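Long-range contacts in particle-associated lyase (Acinetobacter bacteriophage AP22, PDB 4Y9V), which binds the capsular saccharide of Acinetobacter baumannii as a trimeric phage tailspike and probably depolymerises the capsule as a lyase: residues H46-L51 with K80-I85; I436-Q441 with W471-D476; S529-V534 with P611-L616. All coordinates share one frame; numbering follows the deposited sequence. Where two conformers were deposited one is given.

Contact 1 (H46-L51 with K80-I85); sequences HLDTYL and KSREYI. With EDO (1,2-ethanediol), chain G; EDO (1,2-ethanediol), chain I.
OD1 of D48 is gripped by three donors: NH1 of R82 at 2.8 Å and two waters. The bond from R82 belongs to an end-on, two-pronged salt bridge, in which R82 NH2 meets D48 OD2 at 2.9 Å. Both N-H groups point almost straight at their oxygens (175°) and reach them on the syn side, but the carboxylate is turned 22° against the guanidinium plane. R82 spans the gap with a chain extended from CG to NE, while CD of K80 lies over one face of its guanidinium.

Y84 OH ties this pair to the loop. It accepts from R82 NH1 (2.9 Å) and donates to the carbonyl O of K80 (2.7 Å), so that the hydroxyl and D48 share one guanidinium nitrogen. The two waters bridge D48 OD1 to the backbone N of K80, and one of them also donates to Y84 OH. So many donors converging on the carboxylate would be expected to favour its charged form. An ethanediol, probably from the crystallisation liquor, donates to D48 OD2, and another is hydrogen-bonded to ND1 of H46 and to a bridging water.

Beneath this polar layer the contact is apolar. CD2 of L47 sits over one face of the Y84 ring in a CH-pi contact, 4.0 Å from the centroid, and CB of R82 lies over the opposite face. With CG anti to the backbone N (chi1 -177°), L47 is directed at that ring, and CD1 of L51 adds a looser touch. V65 of helix 63-71 packs on both leucines, and L43 of the second subunit packs on D48. Helix 47-54, with H46 at its N-cap, is thus fastened to strand 83-85 near the N-terminal end of a right-handed parallel beta-helix.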
loop_
_atom_site.group_PDB
_atom_site.type_symbol
_atom_site.label_atom_id
_atom_site.label_comp_id
_atom_site.label_asym_id
_atom_site.label_seq_id
_atom_site.Cartn_x
_atom_site.Cartn_y
_atom_site.Cartn_z
ATOM N N HIS A 46 -26.765 31.269 18.847
ATOM C CA HIS A 46 -26.618 31.842 17.516
ATOM C C HIS A 46 -25.855 33.138 17.573
ATOM O O HIS A 46 -26.108 33.980 18.411
ATOM C CB HIS A 46 -28.001 32.135 16.925
ATOM C CG HIS A 46 -28.845 30.937 16.638
ATOM N ND1 HIS A 46 -28.663 30.227 15.473
ATOM C CD2 HIS A 46 -29.832 30.330 17.323
ATOM C CE1 HIS A 46 -29.530 29.209 15.470
ATOM N NE2 HIS A 46 -30.263 29.263 16.585
ATOM N N LEU A 47 -24.989 33.365 16.576
ATOM C CA LEU A 47 -24.257 34.618 16.521
ATOM C C LEU A 47 -25.212 35.809 16.451
ATOM O O LEU A 47 -24.962 36.849 17.042
ATOM C CB LEU A 47 -23.275 34.616 15.345
ATOM C CG LEU A 47 -22.397 35.845 15.236
ATOM C CD1 LEU A 47 -21.444 35.948 16.422
ATOM C CD2 LEU A 47 -21.635 35.836 13.939
ATOM N N ASP A 48 -26.327 35.663 15.717
ATOM C CA ASP A 48 -27.207 36.814 15.501
ATOM C C ASP A 48 -27.777 37.359 16.817
ATOM O O ASP A 48 -27.980 38.576 16.914
ATOM C CB ASP A 48 -28.354 36.456 14.563
ATOM C CG ASP A 48 -27.997 36.614 13.084
ATOM O OD1 ASP A 48 -26.945 36.104 12.676
ATOM O OD2 ASP A 48 -28.816 37.191 12.355
ATOM N N THR A 49 -28.077 36.516 17.801
ATOM C CA THR A 49 -28.582 37.041 19.058
ATOM C C THR A 49 -27.534 37.870 19.763
ATOM O O THR A 49 -27.828 38.921 20.375
ATOM C CB THR A 49 -29.115 35.912 19.973
ATOM O OG1 THR A 49 -28.068 35.044 20.271
ATOM C CG2 THR A 49 -30.333 35.252 19.390
ATOM N N TYR A 50 -26.262 37.448 19.741
ATOM C CA TYR A 50 -25.169 38.182 20.267
ATOM C C TYR A 50 -24.951 39.517 19.557
ATOM O O TYR A 50 -24.693 40.556 20.193
ATOM C CB TYR A 50 -23.831 37.374 20.237
ATOM C CG TYR A 50 -23.616 36.556 21.495
ATOM C CD1 TYR A 50 -24.167 35.299 21.661
ATOM C CD2 TYR A 50 -22.825 37.056 22.501
ATOM C CE1 TYR A 50 -23.931 34.584 22.843
ATOM C CE2 TYR A 50 -22.582 36.353 23.676
ATOM C CZ TYR A 50 -23.142 35.125 23.834
ATOM O OH TYR A 50 -22.941 34.384 24.990
ATOM N N LEU A 51 -25.025 39.510 18.230
ATOM C CA LEU A 51 -24.883 40.753 17.488
ATOM C C LEU A 51 -25.925 41.763 17.920
ATOM O O LEU A 51 -25.638 42.950 18.148
ATOM C CB LEU A 51 -24.970 40.482 15.969
ATOM C CG LEU A 51 -23.780 39.681 15.398
ATOM C CD1 LEU A 51 -24.097 39.230 14.000
ATOM C CD2 LEU A 51 -22.525 40.470 15.368
ATOM N N LYS A 80 -24.893 32.213 10.960
ATOM C CA LYS A 80 -25.565 32.461 9.701
ATOM C C LYS A 80 -24.586 32.866 8.644
ATOM O O LYS A 80 -23.613 33.609 8.863
ATOM C CB LYS A 80 -26.584 33.583 9.923
ATOM C CG LYS A 80 -27.393 33.995 8.715
ATOM C CD LYS A 80 -28.502 35.013 9.025
ATOM C CE LYS A 80 -29.188 35.538 7.810
ATOM N NZ LYS A 80 -30.034 34.491 7.154
ATOM N N SER A 81 -24.856 32.429 7.410
ATOM C CA SER A 81 -23.990 32.688 6.262
ATOM C C SER A 81 -23.951 34.184 5.900
ATOM O O SER A 81 -24.907 34.741 5.357
ATOM C CB SER A 81 -24.544 31.922 5.072
ATOM O OG SER A 81 -23.739 32.074 3.943
ATOM N N ARG A 82 -22.803 34.791 6.183
ATOM C CA ARG A 82 -22.414 36.135 5.802
ATOM C C ARG A 82 -20.882 36.140 5.768
ATOM O O ARG A 82 -20.257 35.252 6.342
ATOM C CB ARG A 82 -22.858 37.254 6.808
ATOM C CG ARG A 82 -24.320 37.312 7.169
ATOM C CD ARG A 82 -24.557 38.504 8.094
ATOM N NE ARG A 82 -25.910 38.710 8.564
ATOM C CZ ARG A 82 -26.424 38.171 9.665
ATOM N NH1 ARG A 82 -25.734 37.320 10.423
ATOM N NH2 ARG A 82 -27.650 38.496 10.030
ATOM N N GLU A 83 -20.306 37.180 5.179
ATOM C CA GLU A 83 -18.887 37.469 5.355
ATOM C C GLU A 83 -18.743 38.438 6.534
ATOM O O GLU A 83 -19.351 39.537 6.482
ATOM C CB GLU A 83 -18.242 38.016 4.109
ATOM C CG GLU A 83 -16.760 38.243 4.283
ATOM C CD GLU A 83 -16.031 38.617 3.030
ATOM O OE1 GLU A 83 -16.177 37.877 2.032
ATOM O OE2 GLU A 83 -15.247 39.613 3.014
ATOM N N TYR A 84 -17.980 38.068 7.532
ATOM C CA TYR A 84 -17.793 38.862 8.747
ATOM C C TYR A 84 -16.363 39.348 8.842
ATOM O O TYR A 84 -15.413 38.546 8.752
ATOM C CB TYR A 84 -18.075 38.019 9.974
ATOM C CG TYR A 84 -19.459 37.438 10.051
ATOM C CD1 TYR A 84 -20.518 38.168 10.555
ATOM C CD2 TYR A 84 -19.728 36.142 9.623
ATOM C CE1 TYR A 84 -21.791 37.639 10.643
ATOM C CE2 TYR A 84 -20.991 35.604 9.696
ATOM C CZ TYR A 84 -22.028 36.334 10.213
ATOM O OH TYR A 84 -23.297 35.840 10.323
ATOM N N ILE A 85 -16.184 40.635 9.149
ATOM C CA ILE A 85 -14.883 41.192 9.483
ATOM C C ILE A 85 -14.449 40.690 10.863
ATOM O O ILE A 85 -15.210 40.792 11.831
ATOM C CB ILE A 85 -14.960 42.718 9.463
ATOM C CG1 ILE A 85 -15.244 43.217 8.058
ATOM C CG2 ILE A 85 -13.713 43.338 10.052
ATOM C CD1 ILE A 85 -15.585 44.702 7.973
HETATM C C1 EDO G . -28.020 30.756 12.256
HETATM O O1 EDO G . -27.293 31.200 13.333
HETATM C C2 EDO G . -27.385 29.545 11.528
HETATM O O2 EDO G . -27.452 28.371 12.286
HETATM C C1 EDO I . -31.631 38.585 13.746
HETATM O O1 EDO I . -31.451 37.426 13.007
HETATM C C2 EDO I . -31.948 39.876 13.029
HETATM O O2 EDO I . -30.877 40.191 12.090
HETATM O O HOH W 1 -26.058 33.638 13.490
HETATM O O HOH W 2 -24.735 34.657 12.440
#

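Contact 2 (I436-Q441 with W471-D476); sequences IVTIRQ and WAWVED
I439 and V474 face each other in neighbouring parallel strands, 438-441 and 472-476, stacked like successive coils of the parallel beta-helix of the pectin lyase-like family. The axes of these short strands come within 4.8 Å, their directions 9° apart, and backbone bonds alternate between them, from V437 N to W471 O through to Q441 N on E475 O.

The tightly packed side carries V437, I439, A472 and V474. CB of I439 meets CG2 of V474 at 4.2 Å, and V474 also rests on V453 and V455 of strand 453-458, inside the coil. At the corner where the strands begin, I436 and W471 point the same way, and CG1 of I436 lies over the six-membered ring of W471, 4.1 Å from its centroid. Strand 486-496 packs on that indole through V491 and V494.

The other side, with T438, R440, W473 and E475, is more polar, and R440 and W473 there are partly exposed. CH2 of W473 stands over the centre of the R440 guanidinium, the two planes 47° apart. NE1 of W473 and OE1 of E475 both bond to S509 OG, while T438 OG1 is held by S403 and H470.

R440 folds across the neighbouring strand 472-476 by bends at chi2 and chi3 (both near -65°). NE (3.2 Å) and NH2 (2.8 Å) of R440 fork side-on onto the carbonyl O of D476, NH2 the nearer to its plane and NE from well above it. NE also reaches E475 O, which it approaches from the opposite face of the carbonyl plane to Q441 N.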
loop_
_atom_site.group_PDB
_atom_site.type_symbol
_atom_site.label_atom_id
_atom_site.label_comp_id
_atom_site.label_asym_id
_atom_site.label_seq_id
_atom_site.Cartn_x
_atom_site.Cartn_y
_atom_site.Cartn_z
ATOM N N ILE A 436 21.117 7.821 -11.067
ATOM C CA ILE A 436 19.876 7.492 -10.352
ATOM C C ILE A 436 19.984 7.827 -8.886
ATOM O O ILE A 436 19.223 8.667 -8.399
ATOM C CB ILE A 436 19.421 6.037 -10.640
ATOM C CG1 ILE A 436 19.265 5.776 -12.144
ATOM C CG2 ILE A 436 18.134 5.748 -9.887
ATOM C CD1 ILE A 436 18.407 6.778 -12.889
ATOM N N VAL A 437 20.906 7.190 -8.147
ATOM C CA VAL A 437 21.146 7.528 -6.740
ATOM C C VAL A 437 22.575 8.006 -6.598
ATOM O O VAL A 437 23.514 7.292 -6.938
ATOM C CB VAL A 437 20.917 6.323 -5.794
ATOM C CG1 VAL A 437 21.227 6.708 -4.354
ATOM C CG2 VAL A 437 19.496 5.790 -5.901
ATOM N N THR A 438 22.720 9.229 -6.074
ATOM C CA THR A 438 24.029 9.774 -5.722
ATOM C C THR A 438 23.964 10.333 -4.292
ATOM O O THR A 438 23.070 11.116 -3.988
ATOM C CB THR A 438 24.463 10.887 -6.676
ATOM O OG1 THR A 438 24.553 10.334 -7.988
ATOM C CG2 THR A 438 25.794 11.507 -6.271
ATOM N N ILE A 439 24.915 9.935 -3.462
ATOM C CA ILE A 439 25.122 10.522 -2.135
ATOM C C ILE A 439 26.545 11.124 -2.156
ATOM O O ILE A 439 27.497 10.402 -2.470
ATOM C CB ILE A 439 24.999 9.495 -1.017
ATOM C CG1 ILE A 439 23.649 8.729 -1.050
ATOM C CG2 ILE A 439 25.292 10.164 0.340
ATOM C CD1 ILE A 439 22.448 9.615 -0.720
ATOM N N ARG A 440 26.666 12.405 -1.793
ATOM C CA ARG A 440 27.948 13.044 -1.642
ATOM C C ARG A 440 28.108 13.597 -0.235
ATOM O O ARG A 440 27.156 14.111 0.345
ATOM C CB ARG A 440 28.159 14.203 -2.614
ATOM C CG ARG A 440 28.021 13.848 -4.097
ATOM C CD ARG A 440 29.062 12.905 -4.619
ATOM N NE ARG A 440 30.446 13.408 -4.612
ATOM C CZ ARG A 440 30.977 14.100 -5.611
ATOM N NH1 ARG A 440 30.276 14.518 -6.636
ATOM N NH2 ARG A 440 32.299 14.374 -5.563
ATOM N N GLN A 441 29.318 13.519 0.289
ATOM C CA GLN A 441 29.708 14.308 1.460
ATOM C C GLN A 441 30.035 15.713 1.012
ATOM O O GLN A 441 30.781 15.915 0.050
ATOM C CB GLN A 441 30.866 13.640 2.195
ATOM C CG GLN A 441 31.345 14.432 3.399
ATOM C CD GLN A 441 32.377 13.668 4.219
ATOM O OE1 GLN A 441 32.423 12.435 4.176
ATOM N NE2 GLN A 441 33.169 14.405 4.977
ATOM N N TRP A 471 23.760 3.840 -11.865
ATOM C CA TRP A 471 22.655 3.576 -10.949
ATOM C C TRP A 471 22.974 4.064 -9.536
ATOM O O TRP A 471 22.130 4.733 -8.930
ATOM C CB TRP A 471 22.273 2.087 -10.970
ATOM C CG TRP A 471 21.444 1.727 -12.178
ATOM C CD1 TRP A 471 21.882 1.290 -13.396
ATOM C CD2 TRP A 471 20.032 1.822 -12.256
ATOM N NE1 TRP A 471 20.799 1.088 -14.234
ATOM C CE2 TRP A 471 19.642 1.404 -13.561
ATOM C CE3 TRP A 471 19.026 2.188 -11.346
ATOM C CZ2 TRP A 471 18.315 1.365 -13.969
ATOM C CZ3 TRP A 471 17.696 2.131 -11.758
ATOM C CH2 TRP A 471 17.348 1.727 -13.057
ATOM N N ALA A 472 24.137 3.728 -8.980
ATOM C CA ALA A 472 24.496 4.124 -7.625
ATOM C C ALA A 472 25.916 4.687 -7.568
ATOM O O ALA A 472 26.835 4.111 -8.147
ATOM C CB ALA A 472 24.416 2.927 -6.671
ATOM N N TRP A 473 26.072 5.766 -6.792
ATOM C CA TRP A 473 27.401 6.324 -6.512
ATOM C C TRP A 473 27.355 7.005 -5.150
ATOM O O TRP A 473 26.379 7.688 -4.837
ATOM C CB TRP A 473 27.813 7.322 -7.576
ATOM C CG TRP A 473 29.233 7.789 -7.462
ATOM C CD1 TRP A 473 30.346 7.054 -7.162
ATOM C CD2 TRP A 473 29.699 9.129 -7.703
ATOM N NE1 TRP A 473 31.468 7.840 -7.192
ATOM C CE2 TRP A 473 31.112 9.118 -7.519
ATOM C CE3 TRP A 473 29.075 10.337 -8.043
ATOM C CZ2 TRP A 473 31.883 10.271 -7.690
ATOM C CZ3 TRP A 473 29.834 11.472 -8.206
ATOM C CH2 TRP A 473 31.233 11.434 -8.009
ATOM N N VAL A 474 28.409 6.814 -4.355
ATOM C CA VAL A 474 28.593 7.448 -3.046
ATOM C C VAL A 474 30.043 7.915 -3.000
ATOM O O VAL A 474 30.934 7.106 -3.221
ATOM C CB VAL A 474 28.304 6.457 -1.905
ATOM C CG1 VAL A 474 28.564 7.123 -0.556
ATOM C CG2 VAL A 474 26.895 5.901 -1.984
ATOM N N GLU A 475 30.296 9.203 -2.686
ATOM C CA GLU A 475 31.666 9.679 -2.695
ATOM C C GLU A 475 31.780 11.008 -1.929
ATOM O O GLU A 475 30.825 11.793 -1.848
ATOM C CB GLU A 475 32.164 9.828 -4.141
ATOM C CG GLU A 475 33.692 10.076 -4.281
ATOM C CD GLU A 475 34.491 9.076 -3.510
ATOM O OE1 GLU A 475 34.765 7.978 -4.051
ATOM O OE2 GLU A 475 34.818 9.347 -2.327
ATOM N N ASP A 476 32.990 11.261 -1.445
ATOM C CA ASP A 476 33.301 12.550 -0.829
ATOM C C ASP A 476 33.189 13.672 -1.875
ATOM O O ASP A 476 33.248 13.433 -3.077
ATOM C CB ASP A 476 34.694 12.505 -0.201
ATOM C CG ASP A 476 34.970 13.623 0.799
ATOM O OD1 ASP A 476 34.005 14.325 1.230
ATOM O OD2 ASP A 476 36.172 13.810 1.146
#

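Contact 3 (S529-V534 with P611-L616); sequences SVTSAV and PKTFNL
V530 and F614 form the central antiparallel hydrogen-bonded pair, V530 N to F614 O at 2.9 Å and F614 N to V530 O at 3.0 Å. Their side chains lie on one face of the sheet, where CG2 of V530 stands over the F614 ring, 3.9 Å from its centroid and displaced toward the CE1 rim. F614 has chi1 57°, which places CG between the backbone N and the carbonyl carbon and brings the ring under that methyl. CG1 of V530 also touches CD1 of L616 at 4.0 Å.

On the other face T531 and T613 make a non-hydrogen-bonded pair, joined instead through their side chains: the two OG1 atoms are 2.8 Å apart in a hydrogen bond that either could donate.

Past the last strand pair the two segments remain joined at S532. Its N donates to K612 O, and K612 N donates back to S532 OG at 2.9 Å, with chi1 of 64° turning the hydroxyl to that amide. Here a serine side chain takes the acceptor role that backbone carbonyls play along the strands. Farther out, V534 CG2 rests against CD of P611.

A second shell sets these groups. The F614 ring meets F574 edge-to-face, and in the conformer given NZ of K612 bonds to the carbonyl of F573, whose ring it also meets as a cation-pi pair. Within the C-terminal Ig-like domain, strand 538-545 packs on V530 through T539 and A541, strand 597-604 covers F614 and L616 through I602, and G561 of strand 555-561 bonds to N615 on the far edge of strand 613-623.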
loop_
_atom_site.group_PDB
_atom_site.type_symbol
_atom_site.label_atom_id
_atom_site.label_comp_id
_atom_site.label_asym_id
_atom_site.label_seq_id
_atom_site.Cartn_x
_atom_site.Cartn_y
_atom_site.Cartn_z
ATOM N N SER A 529 28.434 -17.805 -30.661
ATOM C CA SER A 529 28.914 -18.888 -31.530
ATOM C C SER A 529 30.340 -18.566 -31.971
ATOM O O SER A 529 30.634 -17.404 -32.339
ATOM C CB SER A 529 28.015 -19.015 -32.757
ATOM O OG SER A 529 28.604 -19.883 -33.722
ATOM N N VAL A 530 31.193 -19.555 -31.948
ATOM C CA VAL A 530 32.570 -19.453 -32.446
ATOM C C VAL A 530 32.799 -20.589 -33.438
ATOM O O VAL A 530 32.141 -21.633 -33.394
ATOM C CB VAL A 530 33.619 -19.474 -31.329
ATOM C CG1 VAL A 530 33.454 -18.259 -30.428
ATOM C CG2 VAL A 530 33.594 -20.761 -30.544
ATOM N N THR A 531 33.764 -20.361 -34.309
ATOM C CA THR A 531 34.200 -21.395 -35.271
ATOM C C THR A 531 35.705 -21.512 -35.162
ATOM O O THR A 531 36.443 -20.535 -35.323
ATOM C CB THR A 531 33.772 -21.018 -36.692
ATOM O OG1 THR A 531 32.325 -20.966 -36.756
ATOM C CG2 THR A 531 34.251 -22.056 -37.693
ATOM N N SER A 532 36.186 -22.701 -34.839
ATOM C CA SER A 532 37.616 -22.936 -34.794
ATOM C C SER A 532 38.194 -22.910 -36.210
ATOM O O SER A 532 37.517 -23.098 -37.190
ATOM C CB SER A 532 37.939 -24.226 -34.070
ATOM O OG SER A 532 37.388 -25.303 -34.807
ATOM N N ALA A 533 39.509 -22.602 -36.253
ATOM C CA ALA A 533 40.232 -22.601 -37.515
ATOM C C ALA A 533 41.383 -23.591 -37.427
ATOM O O ALA A 533 41.918 -23.903 -36.343
ATOM C CB ALA A 533 40.807 -21.220 -37.773
ATOM N N VAL A 534 41.786 -24.102 -38.597
ATOM C CA VAL A 534 42.914 -25.041 -38.678
ATOM C C VAL A 534 44.121 -24.416 -37.994
ATOM O O VAL A 534 44.452 -23.224 -38.199
ATOM C CB VAL A 534 43.213 -25.403 -40.151
ATOM C CG1 VAL A 534 44.449 -26.288 -40.240
ATOM C CG2 VAL A 534 42.033 -26.126 -40.766
ATOM N N PRO A 611 37.836 -27.480 -38.696
ATOM C CA PRO A 611 37.002 -26.380 -38.145
ATOM C C PRO A 611 35.662 -26.940 -37.627
ATOM O O PRO A 611 35.033 -27.776 -38.280
ATOM C CB PRO A 611 36.778 -25.455 -39.346
ATOM C CG PRO A 611 38.035 -25.655 -40.170
ATOM C CD PRO A 611 38.244 -27.165 -40.100
ATOM N N LYS A 612 35.232 -26.393 -36.489
ATOM C CA LYS A 612 33.964 -26.720 -35.865
ATOM C C LYS A 612 33.283 -25.450 -35.342
ATOM O O LYS A 612 33.960 -24.603 -34.777
ATOM C CB LYS A 612 34.134 -27.658 -34.654
ATOM C CG LYS A 612 34.608 -29.050 -34.980
ATOM C CD LYS A 612 33.578 -29.933 -35.551
ATOM C CE LYS A 612 34.132 -31.012 -36.471
ATOM N NZ LYS A 612 33.209 -32.174 -36.411
ATOM N N THR A 613 31.958 -25.388 -35.503
ATOM C CA THR A 613 31.154 -24.275 -35.000
ATOM C C THR A 613 30.378 -24.735 -33.778
ATOM O O THR A 613 29.725 -25.808 -33.799
ATOM C CB THR A 613 30.197 -23.757 -36.103
ATOM O OG1 THR A 613 30.968 -23.326 -37.223
ATOM C CG2 THR A 613 29.329 -22.631 -35.603
ATOM N N PHE A 614 30.435 -23.950 -32.697
ATOM C CA PHE A 614 29.813 -24.336 -31.428
ATOM C C PHE A 614 29.614 -23.088 -30.593
ATOM O O PHE A 614 30.047 -21.999 -30.970
ATOM C CB PHE A 614 30.631 -25.436 -30.736
ATOM C CG PHE A 614 32.087 -25.011 -30.490
ATOM C CD1 PHE A 614 32.428 -24.361 -29.330
ATOM C CD2 PHE A 614 33.048 -25.283 -31.435
ATOM C CE1 PHE A 614 33.747 -23.960 -29.131
ATOM C CE2 PHE A 614 34.358 -24.890 -31.237
ATOM C CZ PHE A 614 34.704 -24.228 -30.076
ATOM N N ASN A 615 28.968 -23.251 -29.449
ATOM C CA ASN A 615 28.686 -22.119 -28.561
ATOM C C ASN A 615 29.641 -22.031 -27.384
ATOM O O ASN A 615 30.011 -23.040 -26.768
ATOM C CB ASN A 615 27.272 -22.252 -28.010
ATOM C CG ASN A 615 26.209 -21.871 -29.018
ATOM O OD1 ASN A 615 26.403 -20.968 -29.826
ATOM N ND2 ASN A 615 25.073 -22.570 -28.920
ATOM N N LEU A 616 29.944 -20.789 -27.030
ATOM C CA LEU A 616 30.495 -20.430 -25.741
ATOM C C LEU A 616 29.423 -19.627 -24.989
ATOM O O LEU A 616 28.750 -18.792 -25.555
ATOM C CB LEU A 616 31.797 -19.636 -25.849
ATOM C CG LEU A 616 32.962 -20.451 -26.355
ATOM C CD1 LEU A 616 34.137 -19.599 -26.724
ATOM C CD2 LEU A 616 33.423 -21.397 -25.207
#

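The three contacts come in series along the chain and are spread along a long, narrow subunit. Contact 1 lies near the N-terminal end, with its centre about 59 Å from that of contact 2 and about 95 Å from that of contact 3; the centres of contacts 2 and 3 are about 44 Å apart, and none touches another. Contact 1 joins a helix to the first turns of the beta-helix, contact 2 pairs strands 435-441 and 470-476 in its pectin lyase-like body, and contact 3 pairs strands 518-531 and 613-623 antiparallel in the C-terminal Ig-like domain. Only at contact 1 does a second subunit take part, its L43 packing on H46 and D48.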